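Local structure of peridinin-chlorophyll A protein (Amphidinium carterae, 2C9E) at residues G25-A28 / I29-Y32; G198-P201 / E202-K205; M232-N235 / A236-D239. The protein probably serves as a water-soluble light-harvesting antenna for blue-green light, holding peridinin and chlorophyll a within a helical shell. One frame throughout, in Å; residues are numbered along the deposited sequence.

Contact 1 of 3, residues G25-A28 / I29-Y32. With PID (peridinin), chain D.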
loop_
_atom_site.group_PDB
_atom_site.type_symbol
_atom_site.label_atom_id
_atom_site.label_comp_id
_atom_site.label_asym_id
_atom_site.label_seq_id
_atom_site.Cartn_x
_atom_site.Cartn_y
_atom_site.Cartn_z
ATOM N N GLY A 25 16.626 6.017 1.410
ATOM C CA GLY A 25 17.521 5.259 0.556
ATOM C C GLY A 25 17.122 3.822 0.272
ATOM O O GLY A 25 15.973 3.395 0.560
ATOM N N SER A 26 18.060 3.068 -0.318
ATOM C CA SER A 26 17.767 1.669 -0.615
ATOM C C SER A 26 18.126 0.895 0.612
ATOM O O SER A 26 19.119 0.219 0.630
ATOM C CB SER A 26 18.585 1.106 -1.772
ATOM O OG SER A 26 18.105 -0.240 -2.088
ATOM N N SER A 27 17.317 0.998 1.642
ATOM C CA SER A 27 17.607 0.291 2.871
ATOM C C SER A 27 17.385 -1.231 2.739
ATOM O O SER A 27 17.219 -1.776 1.661
ATOM C CB SER A 27 16.702 0.831 3.984
ATOM O OG SER A 27 15.344 0.580 3.643
ATOM N N ALA A 28 17.413 -1.909 3.859
ATOM C CA ALA A 28 17.196 -3.321 3.866
ATOM C C ALA A 28 15.707 -3.536 3.522
ATOM O O ALA A 28 15.327 -4.576 2.967
ATOM C CB ALA A 28 17.540 -3.872 5.243
ATOM N N ILE A 29 14.870 -2.538 3.823
ATOM C CA ILE A 29 13.446 -2.642 3.519
ATOM C C ILE A 29 13.212 -2.539 2.011
ATOM O O ILE A 29 12.511 -3.366 1.443
ATOM C CB ILE A 29 12.663 -1.536 4.237
ATOM C CG1 ILE A 29 12.711 -1.796 5.729
ATOM C CG2 ILE A 29 11.223 -1.480 3.789
ATOM C CD1 ILE A 29 11.622 -2.700 6.201
ATOM N N ALA A 30 13.816 -1.541 1.360
ATOM C CA ALA A 30 13.639 -1.352 -0.083
ATOM C C ALA A 30 14.011 -2.642 -0.813
ATOM O O ALA A 30 13.326 -3.071 -1.736
ATOM C CB ALA A 30 14.514 -0.169 -0.584
ATOM N N LYS A 31 15.115 -3.248 -0.396
ATOM C CA LYS A 31 15.603 -4.471 -1.052
ATOM C C LYS A 31 14.756 -5.663 -0.668
ATOM O O LYS A 31 14.546 -6.554 -1.505
ATOM C CB LYS A 31 17.080 -4.760 -0.696
ATOM C CG LYS A 31 17.976 -3.622 -1.113
ATOM C CD LYS A 31 19.395 -3.744 -0.591
ATOM C CE LYS A 31 20.266 -2.703 -1.249
ATOM N NZ LYS A 31 21.673 -3.093 -1.039
ATOM N N TYR A 32 14.266 -5.702 0.573
ATOM C CA TYR A 32 13.404 -6.828 0.921
ATOM C C TYR A 32 12.100 -6.804 0.092
ATOM O O TYR A 32 11.706 -7.823 -0.437
ATOM C CB TYR A 32 13.056 -6.809 2.399
ATOM C CG TYR A 32 11.912 -7.703 2.740
ATOM C CD1 TYR A 32 12.121 -9.063 2.991
ATOM C CD2 TYR A 32 10.591 -7.212 2.761
ATOM C CE1 TYR A 32 11.051 -9.926 3.248
ATOM C CE2 TYR A 32 9.491 -8.083 3.013
ATOM C CZ TYR A 32 9.728 -9.438 3.260
ATOM O OH TYR A 32 8.677 -10.316 3.542
HETATM C C1 PID D . 15.496 -8.595 17.031
HETATM C C2 PID D . 16.140 -9.592 17.998
HETATM C C3 PID D . 15.385 -9.548 19.329
HETATM C C4 PID D . 15.509 -8.138 19.916
HETATM C C5 PID D . 14.771 -7.074 19.095
HETATM C C6 PID D . 14.881 -7.300 17.578
HETATM C C7 PID D . 14.833 -6.139 16.799
HETATM C C8 PID D . 13.795 -5.748 15.951
HETATM C C9 PID D . 13.777 -4.572 15.194
HETATM C C10 PID D . 14.753 -3.579 15.134
HETATM C C11 PID D . 12.796 -4.215 14.358
HETATM C C12 PID D . 13.137 -3.077 13.750
HETATM C C13 PID D . 12.444 -2.543 12.660
HETATM C C14 PID D . 12.737 -1.400 11.910
HETATM C C15 PID D . 11.939 -1.092 10.805
HETATM C C16 PID D . 12.159 -0.050 9.901
HETATM C C17 PID D . 11.330 0.094 8.786
HETATM C C18 PID D . 11.545 1.024 7.769
HETATM C C19 PID D . 10.727 1.089 6.638
HETATM C C20 PID D . 11.023 1.946 5.575
HETATM C C21 PID D . 10.314 2.073 4.379
HETATM C C22 PID D . 10.792 2.921 3.376
HETATM C C23 PID D . 10.270 3.127 2.191
HETATM C C24 PID D . 9.844 3.303 0.960
HETATM C C25 PID D . 8.852 4.415 0.573
HETATM C C26 PID D . 7.929 4.008 -0.582
HETATM C C27 PID D . 8.672 3.385 -1.768
HETATM C C28 PID D . 9.392 2.129 -1.260
HETATM C C29 PID D . 10.428 2.440 -0.171
HETATM C C30 PID D . 8.002 2.865 -4.015
HETATM C C31 PID D . 6.901 2.783 -5.072
HETATM C CM1 PID D . 16.082 -8.628 15.619
HETATM C CM2 PID D . 15.361 -5.720 19.497
HETATM C CM3 PID D . 13.293 -7.092 19.497
HETATM C CM4 PID D . 13.948 -0.528 12.259
HETATM C CM5 PID D . 8.988 1.332 4.183
HETATM C CM6 PID D . 7.958 4.806 1.754
HETATM C CM7 PID D . 9.672 5.636 0.147
HETATM C CM8 PID D . 10.956 1.104 0.362
HETATM O O1 PID D . 14.084 -8.411 17.136
HETATM O O2 PID D . 15.991 -10.473 20.234
HETATM O O3 PID D . 15.761 -3.485 15.838
HETATM O O4 PID D . 14.347 -2.643 14.223
HETATM O O5 PID D . 11.506 3.167 -0.767
HETATM O O6 PID D . 7.633 3.090 -2.721
HETATM O O7 PID D . 9.183 2.799 -4.359
#
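Ser-27 OG takes two backbone N-H groups at the start of helix 28-39, which makes Ser-27 the N-cap of that helix. Both bonds are weak: Ala-30 N lies 3.5 Å from Ser-27 OG but points at it fairly straight, at 163°, while Ile-29 N is nearer and more bent. With OG set between its own backbone N and carbonyl carbon (chi1 62°), the hydroxyl turns back over the first helical turn and also rests against Ile-29 CB. The regular helix bonds follow. Lys-31 N donates to Ser-27 O, and Tyr-32 N to Ala-28 O at 2.9 Å, the shortest bond of this turn.

Ahead of the cap, Ser-26 is the centre of an inverse gamma turn, spanned by a weak bond from Ser-27 N to Gly-25 O. The Ser-26 hydroxyl bonds to Glu-208 O, tying this loop to helix 201-213. The extended Lys-31 chain runs alongside it, with CG and CE both close to Ser-26 OG, and Ala-30 CB packs on Ser-26 CA at 3.7 Å.

The turn is also part of the pigment pocket. Leu-122 of helix 119-128 and a chlorophyll a both touch Ile-29 and Tyr-32, and the phenol of Tyr-32, which borders a different peridinin from the one along Ile-29, bonds to Pro-117 O. Ile-29 lies along its peridinin chain: CG1 meets C19 and CD1 reaches C17, while its other branch, CG2, sits 3.6 Å from the peridinin methyl CM5. One residue on, Ala-30 CA touches the peridinin methyl CM8 at 3.7 Å.

Contact 2 of 3, residues G198-P201 / E202-K205. With PID (peridinin), chain H.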
loop_
_atom_site.group_PDB
_atom_site.type_symbol
_atom_site.label_atom_id
_atom_site.label_comp_id
_atom_site.label_asym_id
_atom_site.label_seq_id
_atom_site.Cartn_x
_atom_site.Cartn_y
_atom_site.Cartn_z
ATOM N N GLY A 198 4.631 -12.690 -10.316
ATOM C CA GLY A 198 5.373 -13.078 -9.134
ATOM C C GLY A 198 6.841 -12.766 -9.311
ATOM O O GLY A 198 7.632 -12.898 -8.385
ATOM N N LYS A 199 7.190 -12.328 -10.511
ATOM C CA LYS A 199 8.560 -12.008 -10.869
ATOM C C LYS A 199 8.539 -10.856 -11.904
ATOM O O LYS A 199 8.683 -11.065 -13.116
ATOM C CB LYS A 199 9.209 -13.279 -11.456
ATOM C CG LYS A 199 10.697 -13.240 -11.681
ATOM C CD LYS A 199 11.085 -14.568 -12.366
ATOM C CE LYS A 199 12.472 -14.555 -13.036
ATOM N NZ LYS A 199 12.612 -15.734 -13.972
ATOM N N SER A 200 8.322 -9.639 -11.431
ATOM C CA SER A 200 8.275 -8.504 -12.339
ATOM C C SER A 200 9.508 -7.668 -12.114
ATOM O O SER A 200 9.572 -6.845 -11.226
ATOM C CB SER A 200 7.016 -7.665 -12.113
ATOM O OG SER A 200 6.716 -7.556 -10.743
ATOM N N PRO A 201 10.509 -7.886 -12.947
ATOM C CA PRO A 201 11.811 -7.229 -12.949
ATOM C C PRO A 201 11.811 -5.693 -12.916
ATOM O O PRO A 201 12.506 -5.099 -12.095
ATOM C CB PRO A 201 12.485 -7.812 -14.202
ATOM C CG PRO A 201 11.299 -8.256 -15.097
ATOM C CD PRO A 201 10.379 -8.848 -14.063
ATOM N N GLU A 202 11.041 -5.053 -13.799
ATOM C CA GLU A 202 11.002 -3.580 -13.807
ATOM C C GLU A 202 10.460 -2.978 -12.482
ATOM O O GLU A 202 11.025 -2.018 -11.953
ATOM C CB GLU A 202 10.127 -3.052 -14.967
ATOM C CG GLU A 202 10.530 -3.485 -16.353
ATOM C CD GLU A 202 10.191 -4.960 -16.640
ATOM O OE1 GLU A 202 9.415 -5.577 -15.837
ATOM O OE2 GLU A 202 10.705 -5.489 -17.680
ATOM N N ILE A 203 9.378 -3.544 -11.957
ATOM C CA ILE A 203 8.748 -3.030 -10.750
ATOM C C ILE A 203 9.638 -3.252 -9.548
ATOM O O ILE A 203 9.768 -2.371 -8.676
ATOM C CB ILE A 203 7.352 -3.704 -10.563
ATOM C CG1 ILE A 203 6.429 -3.248 -11.698
ATOM C CG2 ILE A 203 6.708 -3.328 -9.210
ATOM C CD1 ILE A 203 5.844 -1.857 -11.455
ATOM N N SER A 204 10.290 -4.414 -9.492
ATOM C CA SER A 204 11.174 -4.683 -8.377
ATOM C C SER A 204 12.338 -3.724 -8.410
ATOM O O SER A 204 12.715 -3.144 -7.376
ATOM C CB SER A 204 11.721 -6.117 -8.416
ATOM O OG SER A 204 10.690 -7.004 -8.054
ATOM N N LYS A 205 12.920 -3.545 -9.597
ATOM C CA LYS A 205 14.052 -2.655 -9.639
ATOM C C LYS A 205 13.643 -1.238 -9.220
ATOM O O LYS A 205 14.395 -0.596 -8.483
ATOM C CB LYS A 205 14.744 -2.691 -11.010
ATOM C CG LYS A 205 16.005 -1.807 -11.107
ATOM C CD LYS A 205 16.945 -1.815 -9.855
ATOM C CE LYS A 205 18.088 -2.882 -9.858
ATOM N NZ LYS A 205 17.721 -4.328 -9.550
HETATM C C1 PID H . 3.953 4.139 -23.045
HETATM C C2 PID H . 4.317 5.049 -24.220
HETATM C C3 PID H . 3.068 5.468 -25.002
HETATM C C4 PID H . 2.333 4.214 -25.478
HETATM C C5 PID H . 1.792 3.320 -24.357
HETATM C C6 PID H . 2.727 3.225 -23.140
HETATM C C7 PID H . 2.675 2.018 -22.434
HETATM C C8 PID H . 2.398 1.913 -21.071
HETATM C C9 PID H . 2.337 0.727 -20.333
HETATM C C10 PID H . 2.527 -0.579 -20.770
HETATM C C11 PID H . 2.167 0.664 -19.013
HETATM C C12 PID H . 2.270 -0.605 -18.613
HETATM C C13 PID H . 2.315 -0.995 -17.273
HETATM C C14 PID H . 2.455 -2.283 -16.755
HETATM C C15 PID H . 2.521 -2.437 -15.369
HETATM C C16 PID H . 2.722 -3.632 -14.680
HETATM C C17 PID H . 2.790 -3.625 -13.286
HETATM C C18 PID H . 3.053 -4.761 -12.524
HETATM C C19 PID H . 3.126 -4.717 -11.131
HETATM C C20 PID H . 3.459 -5.845 -10.380
HETATM C C21 PID H . 3.581 -5.876 -8.989
HETATM C C22 PID H . 4.012 -7.069 -8.415
HETATM C C23 PID H . 4.253 -7.314 -7.154
HETATM C C24 PID H . 4.673 -7.589 -5.942
HETATM C C25 PID H . 3.781 -8.173 -4.835
HETATM C C26 PID H . 4.188 -7.677 -3.439
HETATM C C27 PID H . 5.705 -7.753 -3.205
HETATM C C28 PID H . 6.371 -6.830 -4.230
HETATM C C29 PID H . 6.165 -7.392 -5.638
HETATM C C30 PID H . 6.082 -8.169 -0.881
HETATM C C31 PID H . 6.559 -7.712 0.499
HETATM C CM1 PID H . 5.169 3.642 -22.261
HETATM C CM2 PID H . 1.578 1.952 -25.013
HETATM C CM3 PID H . 0.434 3.867 -23.903
HETATM C CM4 PID H . 2.493 -3.513 -17.668
HETATM C CM5 PID H . 3.175 -4.683 -8.113
HETATM C CM6 PID H . 2.318 -7.805 -5.091
HETATM C CM7 PID H . 3.945 -9.696 -4.873
HETATM C CM8 PID H . 6.808 -6.454 -6.662
HETATM O O1 PID H . 2.742 4.416 -22.334
HETATM O O2 PID H . 3.510 6.132 -26.188
HETATM O O3 PID H . 2.708 -0.948 -21.929
HETATM O O4 PID H . 2.481 -1.417 -19.693
HETATM O O5 PID H . 6.818 -8.663 -5.659
HETATM O O6 PID H . 6.107 -7.279 -1.910
HETATM O O7 PID H . 5.695 -9.323 -1.055
HETATM O O HOH W 1 9.238 -9.176 -8.728
#
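Two backbone bonds carry the turn across Ser-200 to Lys-205. Ser-204 N donates to Ser-200 O at 3.1 Å, and Lys-205 N donates to Pro-201 O at 3.0 Å. Pro-201, the first residue of helix 201-213, has no N-H, which costs nothing at this first position, where no helical N-H bond is made.

A water adds a polar link on one side. It accepts from Ser-200 N at 2.9 Å and donates to Ser-204 OG at 2.7 Å, bridging the residue before the helix to its first turn. The Ser-204 hydroxyl also bonds to Ala-34 O of helix 28-39.

The van der Waals contacts fall into two groups. Pro-201 and Glu-202 lie side by side: the glutamate bends at chi2 (74°) and brings OE1 to 3.4 Å from Pro-201 CG, while Leu-296 and Leu-300 of helix 293-302 also touch this side chain. On the pigment side, Ile-203 CG1 meets peridinin C19 at 3.7 Å, its CG2 branch faces the methyl CM5, and Ser-200 OG rests 3.6 Å from peridinin C22. Ile-203 also touches chlorophyll a molecules.

Ser-200 holds the N-cap position without a capping bond from its side chain; its hydroxyl lies against the polyene instead. This is a helix N-terminus with proline as its first residue after the N-cap, lining a peridinin pocket.

Contact 3 of 3, residues M232-N235 / A236-D239. With PID (peridinin), chain I.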
loop_
_atom_site.group_PDB
_atom_site.type_symbol
_atom_site.label_atom_id
_atom_site.label_comp_id
_atom_site.label_asym_id
_atom_site.label_seq_id
_atom_site.Cartn_x
_atom_site.Cartn_y
_atom_site.Cartn_z
ATOM N N MET A 232 -11.208 10.252 -1.994
ATOM C CA MET A 232 -12.047 9.191 -2.532
ATOM C C MET A 232 -13.160 8.756 -1.565
ATOM O O MET A 232 -13.033 8.876 -0.344
ATOM C CB MET A 232 -11.228 7.933 -2.873
ATOM C CG MET A 232 -10.139 8.165 -3.890
ATOM S SD MET A 232 -9.111 6.705 -4.146
ATOM C CE MET A 232 -8.606 7.047 -5.879
ATOM N N ASN A 233 -14.213 8.193 -2.145
ATOM C CA ASN A 233 -15.332 7.664 -1.394
ATOM C C ASN A 233 -14.871 6.368 -0.735
ATOM O O ASN A 233 -14.547 5.392 -1.415
ATOM C CB ASN A 233 -16.488 7.359 -2.339
ATOM C CG ASN A 233 -17.750 6.950 -1.597
ATOM O OD1 ASN A 233 -17.956 5.783 -1.207
ATOM N ND2 ASN A 233 -18.607 7.926 -1.386
ATOM N N GLN A 234 -14.873 6.342 0.593
ATOM C CA GLN A 234 -14.417 5.167 1.290
ATOM C C GLN A 234 -15.140 3.843 0.969
ATOM O O GLN A 234 -14.504 2.791 1.030
ATOM C CB GLN A 234 -14.383 5.426 2.815
ATOM C CG GLN A 234 -13.431 4.450 3.595
ATOM C CD GLN A 234 -11.944 4.663 3.269
ATOM O OE1 GLN A 234 -11.576 5.715 2.736
ATOM N NE2 GLN A 234 -11.081 3.672 3.609
ATOM N N ASN A 235 -16.425 3.852 0.618
ATOM C CA ASN A 235 -17.095 2.579 0.304
ATOM C C ASN A 235 -16.554 2.002 -1.018
ATOM O O ASN A 235 -16.480 0.781 -1.217
ATOM C CB ASN A 235 -18.625 2.754 0.191
ATOM C CG ASN A 235 -19.308 3.043 1.550
ATOM O OD1 ASN A 235 -19.085 2.336 2.556
ATOM N ND2 ASN A 235 -20.165 4.074 1.572
ATOM N N ALA A 236 -16.225 2.896 -1.933
ATOM C CA ALA A 236 -15.655 2.526 -3.234
ATOM C C ALA A 236 -14.233 1.967 -2.992
ATOM O O ALA A 236 -13.783 1.046 -3.690
ATOM C CB ALA A 236 -15.589 3.769 -4.150
ATOM N N ILE A 237 -13.546 2.531 -1.992
ATOM C CA ILE A 237 -12.228 2.067 -1.627
ATOM C C ILE A 237 -12.414 0.628 -1.151
ATOM O O ILE A 237 -11.715 -0.282 -1.612
ATOM C CB ILE A 237 -11.631 2.923 -0.481
ATOM C CG1 ILE A 237 -11.156 4.253 -1.049
ATOM C CG2 ILE A 237 -10.469 2.163 0.236
ATOM C CD1 ILE A 237 -10.565 5.187 -0.016
ATOM N N ASN A 238 -13.380 0.413 -0.260
ATOM C CA ASN A 238 -13.626 -0.912 0.264
ATOM C C ASN A 238 -13.995 -1.861 -0.818
ATOM O O ASN A 238 -13.554 -2.995 -0.798
ATOM C CB ASN A 238 -14.732 -0.907 1.308
ATOM C CG ASN A 238 -14.397 -0.035 2.454
ATOM O OD1 ASN A 238 -13.225 0.107 2.802
ATOM N ND2 ASN A 238 -15.405 0.569 3.062
ATOM N N ASP A 239 -14.816 -1.431 -1.767
ATOM C CA ASP A 239 -15.177 -2.356 -2.850
ATOM C C ASP A 239 -13.977 -2.777 -3.691
ATOM O O ASP A 239 -13.812 -3.963 -3.960
ATOM C CB ASP A 239 -16.203 -1.749 -3.785
ATOM C CG ASP A 239 -17.511 -1.521 -3.116
ATOM O OD1 ASP A 239 -18.045 -2.493 -2.531
ATOM O OD2 ASP A 239 -17.994 -0.363 -3.184
HETATM C C1 PID I . -2.201 12.350 -20.934
HETATM C C2 PID I . -2.309 12.679 -22.425
HETATM C C3 PID I . -3.760 12.958 -22.818
HETATM C C4 PID I . -4.579 11.698 -22.525
HETATM C C5 PID I . -4.646 11.320 -21.041
HETATM C C6 PID I . -3.347 11.588 -20.262
HETATM C C7 PID I . -3.075 10.698 -19.217
HETATM C C8 PID I . -3.048 10.970 -17.848
HETATM C C9 PID I . -2.776 10.030 -16.847
HETATM C C10 PID I . -2.479 8.678 -16.999
HETATM C C11 PID I . -2.912 10.236 -15.536
HETATM C C12 PID I . -2.749 9.083 -14.883
HETATM C C13 PID I . -2.926 8.919 -13.509
HETATM C C14 PID I . -2.784 7.752 -12.754
HETATM C C15 PID I . -3.045 7.817 -11.386
HETATM C C16 PID I . -2.980 6.739 -10.502
HETATM C C17 PID I . -3.335 6.895 -9.162
HETATM C C18 PID I . -3.317 5.829 -8.267
HETATM C C19 PID I . -3.724 5.961 -6.941
HETATM C C20 PID I . -3.710 4.870 -6.075
HETATM C C21 PID I . -4.130 4.901 -4.746
HETATM C C22 PID I . -4.053 3.735 -3.982
HETATM C C23 PID I . -4.424 3.598 -2.735
HETATM C C24 PID I . -4.790 3.410 -1.491
HETATM C C25 PID I . -6.185 2.910 -1.077
HETATM C C26 PID I . -6.803 3.869 -0.053
HETATM C C27 PID I . -5.860 4.181 1.120
HETATM C C28 PID I . -4.497 4.682 0.624
HETATM C C29 PID I . -3.817 3.705 -0.344
HETATM C C30 PID I . -7.426 5.043 2.732
HETATM C C31 PID I . -8.012 6.250 3.466
HETATM C CM1 PID I . -0.763 12.154 -20.446
HETATM C CM2 PID I . -4.997 9.831 -21.021
HETATM C CM3 PID I . -5.790 12.094 -20.382
HETATM C CM4 PID I . -2.458 6.404 -13.412
HETATM C CM5 PID I . -4.661 6.203 -4.136
HETATM C CM6 PID I . -7.133 2.819 -2.276
HETATM C CM7 PID I . -6.053 1.509 -0.470
HETATM C CM8 PID I . -2.508 4.322 -0.845
HETATM O O1 PID I . -3.109 12.986 -20.030
HETATM O O2 PID I . -3.811 13.212 -24.226
HETATM O O3 PID I . -2.137 8.119 -18.040
HETATM O O4 PID I . -2.474 8.081 -15.771
HETATM O O5 PID I . -3.544 2.474 0.336
HETATM O O6 PID I . -6.403 5.289 1.866
HETATM O O7 PID I . -7.882 3.913 2.915
HETATM O O HOH W 2 -11.927 1.354 5.005
HETATM O O HOH W 3 -18.362 -0.160 2.232
#
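Gln-234, the first residue of helix 234-251 after the N-cap Asn-233, reaches across the first turn to Ile-237 and to a peridinin. Its CB points away from the following turn, but the chain bends at chi2 (68°) and brings the amide back over the isoleucine. There CD lies 3.6 Å from Ile-237 CD1; the approach of OE1 to the same methyl is very short and doubtful. NE2 passes near Ile-237 CG2 and donates to peridinin O7 at 3.3 Å in an almost straight bond of 176°. A water accepts from the same NE2 and lies 2.8 Å from Asn-238 OD1. The water and O7 together hold the NE2 end.

Asn-233 OD1 makes the cap, accepting weakly from Asn-235 N and Ala-236 N. Ile-237 N bonds to Asn-233 O, Asn-238 N to Gln-234 O, and Asp-239 N to Asn-235 O at 2.8 Å: three successive i to i+4 bonds start from the cap residue's carbonyl.

Met-232, before the cap, packs its CB on Ile-237 CD1, and Met-274 of helix 261-276 touches both residues. Pro-60 and Val-63 of helix 60-77 border Gln-234. Asn-238 also borders a second peridinin. Its amide plane stands 67° from that of Asn-235, and a second water joins the two, donating to Asn-235 OD1 at 2.6 Å and accepting from Asn-238 ND2 at 3.2 Å.

Overall arrangement
All three contacts are first turns of helices that border bound peridinin, yet they begin differently. Contacts 1 and 3 have side-chain caps, a serine hydroxyl in one and an asparagine side-chain amide oxygen in the other; contact 2 starts with proline and a bridging water. Contact 2 is the surface one, whereas contacts 1 and 3 are partly buried. Contacts 1 and 2 are neighbours, with centres about 15 Å apart, and matching isoleucines lie along separate peridinin chains. Contact 3 lies across the chain's centre from both, about 31 Å from contact 1 between centres, and adds a polar bond to its apolar contact with the pigment.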